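Local coordinates for cephalosporin acylase (PDB 2NLZ), which is probably an amide-cleaving acylase of the gamma-glutamyltranspeptidase family in the N-terminal nucleophile (Ntn) hydrolase clan, though its natural substrate is not established, at residues D184-K189 against M379-G384; L61-N66 against K161-A166; D176-P181 against H229-K234. The protein carries 1 engineered substitution. All blocks are in the same frame, centred on the assembly; numbering follows the deposited sequence.

Interaction 1. Residues D184-K189 against M379-G384; sequences DTFAPK and MGFGSG
Two phenylalanine rings, Phe186 and Phe381, make the whole of this contact, which buries 97 Å² between the two segments. They form an inclined edge-to-face pair, with centroids 4.8 Å apart and the planes turned 54° from one another. Phe381 supplies the edge: its CE1 corner lies over the centre of the Phe186 ring, 3.5 Å above the plane. Because it is central, CE1 comes within similar range of every ring atom, and it is nearest to Phe186 CG at 3.6 Å. The neighbouring CD1 of Phe381 lies toward the CD2-CE2 bond of the same face, 3.9 Å from Phe186 CD2. In such a geometry the positively polarised rim hydrogens of one ring point toward the pi cloud of the other. In Phe186, CG anti to the carbonyl carbon (chi1 -61°) swings the ring toward Phe381. The Phe186 ring is covered on its second face too, where the CG2 methyl of Thr185 sits 3.8 Å above the centre. The ring is therefore sandwiched between a methyl of its own helix and the edge of Phe381.

The hydrogen bonding lies within the segments and around them, not across the contact. Gly382 N donates to Met379 O at 2.7 Å, closing a type II' turn with Gly380 at its second position, where phi is positive, and Phe381 projects from the turn toward Phe186.

In the fold, helix 180-186, at Phe186, thus meets the loop that joins strand 370-376 to strand 386-387. Trp182, one turn back on the helix, brings its indole against both phenyl rings, and Pro63 also touches both. Val386 of strand 386-387 packs on Phe186, while helix 157-173 adds Ala166 and the edge-to-face ring of Trp163 around Phe381.

Interaction 2. Residues L61-N66 against K161-A166; sequences LEPTSN and KYWKAA
Pro63 and Thr64 meet Trp163 and Tyr162 through apolar contact, with no hydrogen bond between the two segments. The segment begins where helix 47-61 ends: Glu62 is the first residue to leave helical angles, and it starts a type I turn to Ser65, closed by Ser65 N to Glu62 O at 3.2 Å. The carboxylate of Glu62 is turned to other parts of the chain, pairing with Arg511 in a salt bridge and with Ser29 in a hydrogen bond.

Pro63 comes next and sets its ring against the six-membered part of the indole. Pro63 CG is 3.8 Å from Trp163 CH2, and Pro63 CD lies 3.9 Å from Trp163 CZ3. Trp163 has CG anti to its backbone N (chi1 -154°), a torsion that carries the indole out from the helix to the proline.

Thr64 then presses its methyl onto the helix backbone. Thr64 CG2 is 3.7 Å from Trp163 N and 4.0 Å from Tyr162 C, against the peptide bond that joins the two.

The turn thus lies against one side of helix 157-173. Leu159, a turn earlier on that helix, touches Pro63 and Thr64 as well, Tyr153 of strand 153-154 packs on both Pro63 and Trp163, and the indole NE1 is bonded to Phe186 O of helix 180-186.

Interaction 3. Residues D176-P181 against H229-K234; sequences DDVYQP and HAFFDK
Phe231 reaches from helix 223-234 into the turn that precedes helix 180-186, and its ring meets Val178 and Pro181 with the far end, away from its own backbone. The two segments bury 125 Å² between them, and all three touching residues are buried.

The apolar contacts are two. The CG1 methyl of Val178 approaches Phe231 CE2 to 3.9 Å, the valine and the phenyl side chains lying aslant. From the direction opposite to the phenylalanine comes Pro181, whose CG stands 3.9 Å from Phe231 CZ. Phe231 reaches the turn because its CG is anti to the backbone N (chi1 -172°), which extends the ring away from its helix.

A polar atom joins the contact without a hydrogen bond being formed. Val178 O lies close to the plane of the phenyl ring at its edge, 3.8 Å from Phe231 CZ. The carbonyl oxygen is thus beside the ring's weakly positive rim of hydrogens, with the C=O bond directed past the ring; the oxygen's position there is probably mildly attractive.

Backbone hydrogen bonding shapes the turn. Gln180 N to Asp177 O, at 3.2 Å, closes a type I turn that places Val178 beside the ring. His235, just beyond the helical segment, touches Val178 and also meets the Phe231 ring, while Pro388 packs on that ring from a loop.

Taken together, this is a type I turn leading into helix 180-186, packed against helix 223-234: Pro181, which has no backbone N-H to offer, stands in the first turn of helix 180-186, where none is needed. The contact joins the start of that helix to helix 223-234; its centre lies about 27 Å from the centre of the chain, in what is probably a gamma-glutamyltranspeptidase-type fold.

How the interactions relate
Interactions 1 and 2 form one continuous, largely apolar cluster, their centres about 8 Å apart. Phe186 O accepts a probable hydrogen bond from Trp163 NE1 at 2.7 Å, and Phe381 CE2 lies 3.7 Å from Thr64 CG2, so Phe381 of interaction 1 also packs on the 61-66 turn of interaction 2. Interaction 3 uses Pro181 and interaction 1 uses Phe186 of the same helix, 180-186; their centres are about 13 Å apart. Interactions 2 and 3 do not touch. Ser65 of the 61-66 turn shares a backbone hydrogen bond with Thr358; enzymes of this family use the threonine that begins the small subunit as nucleophile, a role Thr358 may possibly have here.

Interaction 1. Residues D184-K189 against M379-G384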
loop_
_atom_site.group_PDB
_atom_site.type_symbol
_atom_site.label_atom_id
_atom_site.label_comp_id
_atom_site.label_asym_id
_atom_site.label_seq_id
_atom_site.Cartn_x
_atom_site.Cartn_y
_atom_site.Cartn_z
ATOM N N ASP D 184 44.974 -6.249 4.671
ATOM C CA ASP D 184 45.559 -5.898 5.963
ATOM C C ASP D 184 44.817 -4.727 6.615
ATOM O O ASP D 184 44.626 -4.711 7.835
ATOM C CB ASP D 184 47.049 -5.572 5.817
ATOM C CG ASP D 184 47.880 -6.788 5.459
ATOM O OD1 ASP D 184 47.427 -7.932 5.688
ATOM O OD2 ASP D 184 49.000 -6.592 4.951
ATOM N N THR D 185 44.392 -3.773 5.784
ATOM C CA THR D 185 43.705 -2.561 6.218
ATOM C C THR D 185 42.202 -2.753 6.452
ATOM O O THR D 185 41.681 -2.348 7.486
ATOM C CB THR D 185 43.893 -1.439 5.185
ATOM O OG1 THR D 185 45.288 -1.222 4.976
ATOM C CG2 THR D 185 43.227 -0.139 5.632
ATOM N N PHE D 186 41.512 -3.363 5.489
ATOM C CA PHE D 186 40.047 -3.418 5.517
ATOM C C PHE D 186 39.466 -4.758 5.952
ATOM O O PHE D 186 38.264 -4.861 6.216
ATOM C CB PHE D 186 39.473 -3.015 4.160
ATOM C CG PHE D 186 39.823 -1.627 3.754
ATOM C CD1 PHE D 186 39.412 -0.552 4.520
ATOM C CD2 PHE D 186 40.565 -1.392 2.615
ATOM C CE1 PHE D 186 39.726 0.736 4.151
ATOM C CE2 PHE D 186 40.894 -0.105 2.236
ATOM C CZ PHE D 186 40.475 0.961 3.005
ATOM N N ALA D 187 40.311 -5.784 6.015
ATOM C CA ALA D 187 39.903 -7.077 6.558
ATOM C C ALA D 187 40.927 -7.613 7.562
ATOM O O ALA D 187 41.516 -8.668 7.335
ATOM C CB ALA D 187 39.694 -8.064 5.438
ATOM N N PRO D 188 41.128 -6.897 8.688
ATOM C CA PRO D 188 42.272 -7.231 9.536
ATOM C C PRO D 188 42.107 -8.536 10.305
ATOM O O PRO D 188 43.101 -9.136 10.706
ATOM C CB PRO D 188 42.360 -6.040 10.496
ATOM C CG PRO D 188 41.003 -5.492 10.550
ATOM C CD PRO D 188 40.333 -5.787 9.247
ATOM N N LYS D 189 40.865 -8.972 10.495
ATOM C CA LYS D 189 40.593 -10.221 11.192
ATOM C C LYS D 189 40.407 -11.394 10.240
ATOM O O LYS D 189 39.883 -12.433 10.632
ATOM C CB LYS D 189 39.362 -10.088 12.092
ATOM C CG LYS D 189 39.668 -9.789 13.554
ATOM C CD LYS D 189 39.308 -8.363 13.920
ATOM C CE LYS D 189 39.169 -8.214 15.423
ATOM N NZ LYS D 189 38.337 -7.035 15.765
ATOM N N MET D 379 34.675 2.746 -8.363
ATOM C CA MET D 379 34.036 1.480 -8.021
ATOM C C MET D 379 34.288 1.021 -6.582
ATOM O O MET D 379 35.282 0.351 -6.303
ATOM C CB MET D 379 34.437 0.394 -9.011
ATOM C CG MET D 379 33.813 0.583 -10.368
ATOM S SD MET D 379 34.306 -0.665 -11.555
ATOM C CE MET D 379 33.114 -0.370 -12.861
ATOM N N GLY D 380 33.372 1.377 -5.683
ATOM C CA GLY D 380 33.419 0.914 -4.304
ATOM C C GLY D 380 34.694 1.326 -3.601
ATOM O O GLY D 380 34.947 2.512 -3.407
ATOM N N PHE D 381 35.504 0.337 -3.233
ATOM C CA PHE D 381 36.800 0.571 -2.605
ATOM C C PHE D 381 37.804 1.150 -3.605
ATOM O O PHE D 381 38.811 1.742 -3.219
ATOM C CB PHE D 381 37.336 -0.729 -2.003
ATOM C CG PHE D 381 36.805 -1.035 -0.631
ATOM C CD1 PHE D 381 37.412 -0.494 0.504
ATOM C CD2 PHE D 381 35.719 -1.874 -0.466
ATOM C CE1 PHE D 381 36.937 -0.776 1.781
ATOM C CE2 PHE D 381 35.236 -2.160 0.807
ATOM C CZ PHE D 381 35.849 -1.612 1.936
ATOM N N GLY D 382 37.517 0.980 -4.890
ATOM C CA GLY D 382 38.365 1.505 -5.943
ATOM C C GLY D 382 39.170 0.430 -6.638
ATOM O O GLY D 382 38.651 -0.619 -6.984
ATOM N N SER D 383 40.454 0.697 -6.826
ATOM C CA SER D 383 41.333 -0.200 -7.569
ATOM C C SER D 383 41.770 -1.427 -6.784
ATOM O O SER D 383 42.242 -2.394 -7.362
ATOM C CB SER D 383 42.566 0.571 -8.047
ATOM O OG SER D 383 43.322 1.077 -6.956
ATOM N N GLY D 384 41.630 -1.372 -5.467
ATOM C CA GLY D 384 42.149 -2.416 -4.591
ATOM C C GLY D 384 43.581 -2.169 -4.155
ATOM O O GLY D 384 44.092 -2.823 -3.232
#

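Interaction 2. Residues L61-N66 against K161-A166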
loop_
_atom_site.group_PDB
_atom_site.type_symbol
_atom_site.label_atom_id
_atom_site.label_comp_id
_atom_site.label_asym_id
_atom_site.label_seq_id
_atom_site.Cartn_x
_atom_site.Cartn_y
_atom_site.Cartn_z
ATOM N N LEU D 61 34.688 6.605 7.645
ATOM C CA LEU D 61 33.404 6.079 8.125
ATOM C C LEU D 61 32.631 5.254 7.113
ATOM O O LEU D 61 31.825 4.394 7.488
ATOM C CB LEU D 61 32.525 7.206 8.649
ATOM C CG LEU D 61 33.057 7.903 9.897
ATOM C CD1 LEU D 61 32.408 9.261 10.057
ATOM C CD2 LEU D 61 32.848 7.012 11.118
ATOM N N GLU D 62 32.882 5.513 5.836
ATOM C CA GLU D 62 32.262 4.737 4.757
ATOM C C GLU D 62 33.283 4.334 3.678
ATOM O O GLU D 62 33.227 4.835 2.556
ATOM C CB GLU D 62 31.113 5.532 4.139
ATOM C CG GLU D 62 30.155 4.711 3.314
ATOM C CD GLU D 62 28.981 5.519 2.791
ATOM O OE1 GLU D 62 28.651 5.381 1.597
ATOM O OE2 GLU D 62 28.388 6.290 3.571
ATOM N N PRO D 63 34.207 3.405 4.008
ATOM C CA PRO D 63 35.310 3.055 3.103
ATOM C C PRO D 63 34.856 2.271 1.879
ATOM O O PRO D 63 35.631 2.056 0.952
ATOM C CB PRO D 63 36.224 2.182 3.971
ATOM C CG PRO D 63 35.705 2.333 5.372
ATOM C CD PRO D 63 34.264 2.617 5.248
ATOM N N THR D 64 33.597 1.866 1.878
ATOM C CA THR D 64 33.044 1.118 0.777
ATOM C C THR D 64 32.688 2.018 -0.389
ATOM O O THR D 64 32.377 1.523 -1.454
ATOM C CB THR D 64 31.786 0.354 1.205
ATOM O OG1 THR D 64 30.835 1.266 1.762
ATOM C CG2 THR D 64 32.127 -0.707 2.240
ATOM N N SER D 65 32.740 3.333 -0.196
ATOM C CA SER D 65 32.284 4.284 -1.215
ATOM C C SER D 65 33.291 5.393 -1.481
ATOM O O SER D 65 32.996 6.378 -2.162
ATOM C CB SER D 65 30.963 4.918 -0.777
ATOM O OG SER D 65 29.929 3.958 -0.741
ATOM N N ASN D 66 34.496 5.219 -0.969
ATOM C CA ASN D 66 35.316 6.360 -0.692
ATOM C C ASN D 66 36.736 5.982 -0.370
ATOM O O ASN D 66 37.032 4.812 -0.167
ATOM C CB ASN D 66 34.729 7.026 0.538
ATOM C CG ASN D 66 34.948 8.465 0.542
ATOM O OD1 ASN D 66 34.854 9.104 1.574
ATOM N ND2 ASN D 66 35.258 9.013 -0.624
ATOM N N LYS D 161 27.143 -5.012 4.897
ATOM C CA LYS D 161 26.746 -5.756 3.712
ATOM C C LYS D 161 27.702 -5.518 2.543
ATOM O O LYS D 161 28.164 -6.469 1.911
ATOM C CB LYS D 161 25.322 -5.379 3.290
ATOM C CG LYS D 161 24.787 -6.190 2.101
ATOM C CD LYS D 161 23.962 -5.336 1.119
ATOM C CE LYS D 161 22.537 -5.067 1.618
ATOM N NZ LYS D 161 21.738 -4.277 0.631
ATOM N N TYR D 162 27.994 -4.251 2.258
ATOM C CA TYR D 162 28.824 -3.907 1.110
ATOM C C TYR D 162 30.294 -4.197 1.363
ATOM O O TYR D 162 31.039 -4.471 0.426
ATOM C CB TYR D 162 28.647 -2.446 0.720
ATOM C CG TYR D 162 27.301 -2.121 0.135
ATOM C CD1 TYR D 162 26.320 -1.505 0.907
ATOM C CD2 TYR D 162 27.004 -2.425 -1.197
ATOM C CE1 TYR D 162 25.078 -1.199 0.375
ATOM C CE2 TYR D 162 25.760 -2.125 -1.744
ATOM C CZ TYR D 162 24.804 -1.511 -0.947
ATOM O OH TYR D 162 23.569 -1.204 -1.465
ATOM N N TRP D 163 30.696 -4.123 2.628
ATOM C CA TRP D 163 32.046 -4.480 3.027
ATOM C C TRP D 163 32.237 -5.993 2.881
ATOM O O TRP D 163 33.282 -6.443 2.421
ATOM C CB TRP D 163 32.294 -4.035 4.472
ATOM C CG TRP D 163 33.728 -3.767 4.856
ATOM C CD1 TRP D 163 34.837 -4.492 4.500
ATOM C CD2 TRP D 163 34.196 -2.720 5.708
ATOM N NE1 TRP D 163 35.965 -3.948 5.068
ATOM C CE2 TRP D 163 35.598 -2.858 5.813
ATOM C CE3 TRP D 163 33.570 -1.670 6.384
ATOM C CZ2 TRP D 163 36.377 -1.981 6.566
ATOM C CZ3 TRP D 163 34.345 -0.807 7.139
ATOM C CH2 TRP D 163 35.730 -0.966 7.220
ATOM N N LYS D 164 31.225 -6.770 3.266
ATOM C CA LYS D 164 31.282 -8.223 3.121
ATOM C C LYS D 164 31.259 -8.634 1.673
ATOM O O LYS D 164 31.980 -9.542 1.294
ATOM C CB LYS D 164 30.146 -8.920 3.860
ATOM C CG LYS D 164 30.502 -9.364 5.266
ATOM C CD LYS D 164 29.784 -10.658 5.609
ATOM C CE LYS D 164 30.255 -11.793 4.717
ATOM N NZ LYS D 164 29.217 -12.836 4.590
ATOM N N ALA D 165 30.430 -7.957 0.876
ATOM C CA ALA D 165 30.329 -8.212 -0.562
ATOM C C ALA D 165 31.659 -7.956 -1.252
ATOM O O ALA D 165 32.070 -8.719 -2.127
ATOM C CB ALA D 165 29.239 -7.353 -1.185
ATOM N N ALA D 166 32.327 -6.885 -0.834
ATOM C CA ALA D 166 33.640 -6.539 -1.362
ATOM C C ALA D 166 34.689 -7.550 -0.942
ATOM O O ALA D 166 35.613 -7.807 -1.693
ATOM C CB ALA D 166 34.051 -5.143 -0.933
#

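Interaction 3. Residues D176-P181 against H229-K234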
loop_
_atom_site.group_PDB
_atom_site.type_symbol
_atom_site.label_atom_id
_atom_site.label_comp_id
_atom_site.label_asym_id
_atom_site.label_seq_id
_atom_site.Cartn_x
_atom_site.Cartn_y
_atom_site.Cartn_z
ATOM N N ASP D 176 47.165 -11.476 -5.386
ATOM C CA ASP D 176 48.369 -10.842 -5.890
ATOM C C ASP D 176 49.001 -10.093 -4.733
ATOM O O ASP D 176 48.365 -9.894 -3.699
ATOM C CB ASP D 176 48.015 -9.874 -7.020
ATOM C CG ASP D 176 49.154 -9.662 -7.998
ATOM O OD1 ASP D 176 48.935 -9.880 -9.202
ATOM O OD2 ASP D 176 50.262 -9.273 -7.577
ATOM N N ASP D 177 50.252 -9.682 -4.900
ATOM C CA ASP D 177 50.947 -8.924 -3.872
ATOM C C ASP D 177 50.308 -7.556 -3.655
ATOM O O ASP D 177 50.219 -7.089 -2.520
ATOM C CB ASP D 177 52.430 -8.769 -4.222
ATOM C CG ASP D 177 53.236 -10.009 -3.904
ATOM O OD1 ASP D 177 54.292 -9.878 -3.251
ATOM O OD2 ASP D 177 52.813 -11.115 -4.301
ATOM N N VAL D 178 49.848 -6.936 -4.742
ATOM C CA VAL D 178 49.280 -5.585 -4.708
ATOM C C VAL D 178 48.058 -5.455 -3.815
ATOM O O VAL D 178 47.818 -4.387 -3.241
ATOM C CB VAL D 178 48.880 -5.069 -6.111
ATOM C CG1 VAL D 178 49.661 -3.823 -6.460
ATOM C CG2 VAL D 178 49.035 -6.151 -7.166
ATOM N N TYR D 179 47.291 -6.536 -3.701
ATOM C CA TYR D 179 46.017 -6.484 -2.988
ATOM C C TYR D 179 46.130 -6.832 -1.507
ATOM O O TYR D 179 45.149 -6.748 -0.771
ATOM C CB TYR D 179 44.983 -7.389 -3.661
ATOM C CG TYR D 179 44.689 -7.046 -5.107
ATOM C CD1 TYR D 179 44.044 -5.861 -5.450
ATOM C CD2 TYR D 179 45.051 -7.917 -6.138
ATOM C CE1 TYR D 179 43.774 -5.545 -6.789
ATOM C CE2 TYR D 179 44.777 -7.614 -7.475
ATOM C CZ TYR D 179 44.143 -6.427 -7.790
ATOM O OH TYR D 179 43.874 -6.114 -9.096
ATOM N N GLN D 180 47.325 -7.215 -1.073
ATOM C CA GLN D 180 47.542 -7.579 0.323
ATOM C C GLN D 180 47.281 -6.437 1.317
ATOM O O GLN D 180 46.610 -6.666 2.322
ATOM C CB GLN D 180 48.930 -8.209 0.526
ATOM C CG GLN D 180 49.127 -8.894 1.880
ATOM C CD GLN D 180 48.171 -10.052 2.099
ATOM O OE1 GLN D 180 47.928 -10.852 1.195
ATOM N NE2 GLN D 180 47.629 -10.151 3.306
ATOM N N PRO D 181 47.801 -5.210 1.052
ATOM C CA PRO D 181 47.543 -4.159 2.032
ATOM C C PRO D 181 46.064 -3.820 2.206
ATOM O O PRO D 181 45.674 -3.357 3.277
ATOM C CB PRO D 181 48.304 -2.959 1.465
ATOM C CG PRO D 181 49.335 -3.544 0.592
ATOM C CD PRO D 181 48.646 -4.700 -0.040
ATOM N N HIS D 229 54.483 6.543 -4.702
ATOM C CA HIS D 229 55.319 6.289 -5.879
ATOM C C HIS D 229 56.070 4.964 -5.780
ATOM O O HIS D 229 56.157 4.228 -6.764
ATOM C CB HIS D 229 56.299 7.450 -6.110
ATOM C CG HIS D 229 57.359 7.164 -7.132
ATOM N ND1 HIS D 229 57.136 7.276 -8.486
ATOM C CD2 HIS D 229 58.649 6.772 -6.996
ATOM C CE1 HIS D 229 58.239 6.962 -9.141
ATOM N NE2 HIS D 229 59.171 6.651 -8.259
ATOM N N ALA D 230 56.586 4.668 -4.586
ATOM C CA ALA D 230 57.425 3.496 -4.363
ATOM C C ALA D 230 56.635 2.208 -4.505
ATOM O O ALA D 230 57.128 1.236 -5.072
ATOM C CB ALA D 230 58.097 3.564 -2.994
ATOM N N PHE D 231 55.409 2.204 -3.995
ATOM C CA PHE D 231 54.565 1.013 -4.054
ATOM C C PHE D 231 54.096 0.699 -5.484
ATOM O O PHE D 231 53.975 -0.471 -5.868
ATOM C CB PHE D 231 53.367 1.146 -3.112
ATOM C CG PHE D 231 52.556 -0.115 -2.987
ATOM C CD1 PHE D 231 53.025 -1.194 -2.243
ATOM C CD2 PHE D 231 51.330 -0.232 -3.621
ATOM C CE1 PHE D 231 52.283 -2.357 -2.121
ATOM C CE2 PHE D 231 50.592 -1.396 -3.513
ATOM C CZ PHE D 231 51.071 -2.460 -2.757
ATOM N N PHE D 232 53.834 1.749 -6.258
ATOM C CA PHE D 232 53.422 1.608 -7.652
ATOM C C PHE D 232 54.574 1.159 -8.546
ATOM O O PHE D 232 54.393 0.309 -9.420
ATOM C CB PHE D 232 52.800 2.910 -8.168
ATOM C CG PHE D 232 51.329 3.012 -7.903
ATOM C CD1 PHE D 232 50.411 2.814 -8.926
ATOM C CD2 PHE D 232 50.856 3.271 -6.623
ATOM C CE1 PHE D 232 49.045 2.892 -8.683
ATOM C CE2 PHE D 232 49.487 3.347 -6.365
ATOM C CZ PHE D 232 48.583 3.156 -7.401
ATOM N N ASP D 233 55.756 1.725 -8.309
ATOM C CA ASP D 233 56.962 1.356 -9.047
ATOM C C ASP D 233 57.350 -0.100 -8.771
ATOM O O ASP D 233 57.875 -0.781 -9.649
ATOM C CB ASP D 233 58.118 2.301 -8.691
ATOM C CG ASP D 233 59.316 2.132 -9.599
ATOM O OD1 ASP D 233 59.353 2.774 -10.668
ATOM O OD2 ASP D 233 60.226 1.367 -9.230
ATOM N N LYS D 234 57.061 -0.570 -7.558
ATOM C CA LYS D 234 57.374 -1.936 -7.144
ATOM C C LYS D 234 56.430 -2.968 -7.774
ATOM O O LYS D 234 56.758 -4.154 -7.853
ATOM C CB LYS D 234 57.325 -2.038 -5.618
ATOM C CG LYS D 234 58.011 -3.264 -5.026
ATOM C CD LYS D 234 57.961 -3.263 -3.497
ATOM C CE LYS D 234 58.843 -2.166 -2.910
ATOM N NZ LYS D 234 58.743 -2.115 -1.432
#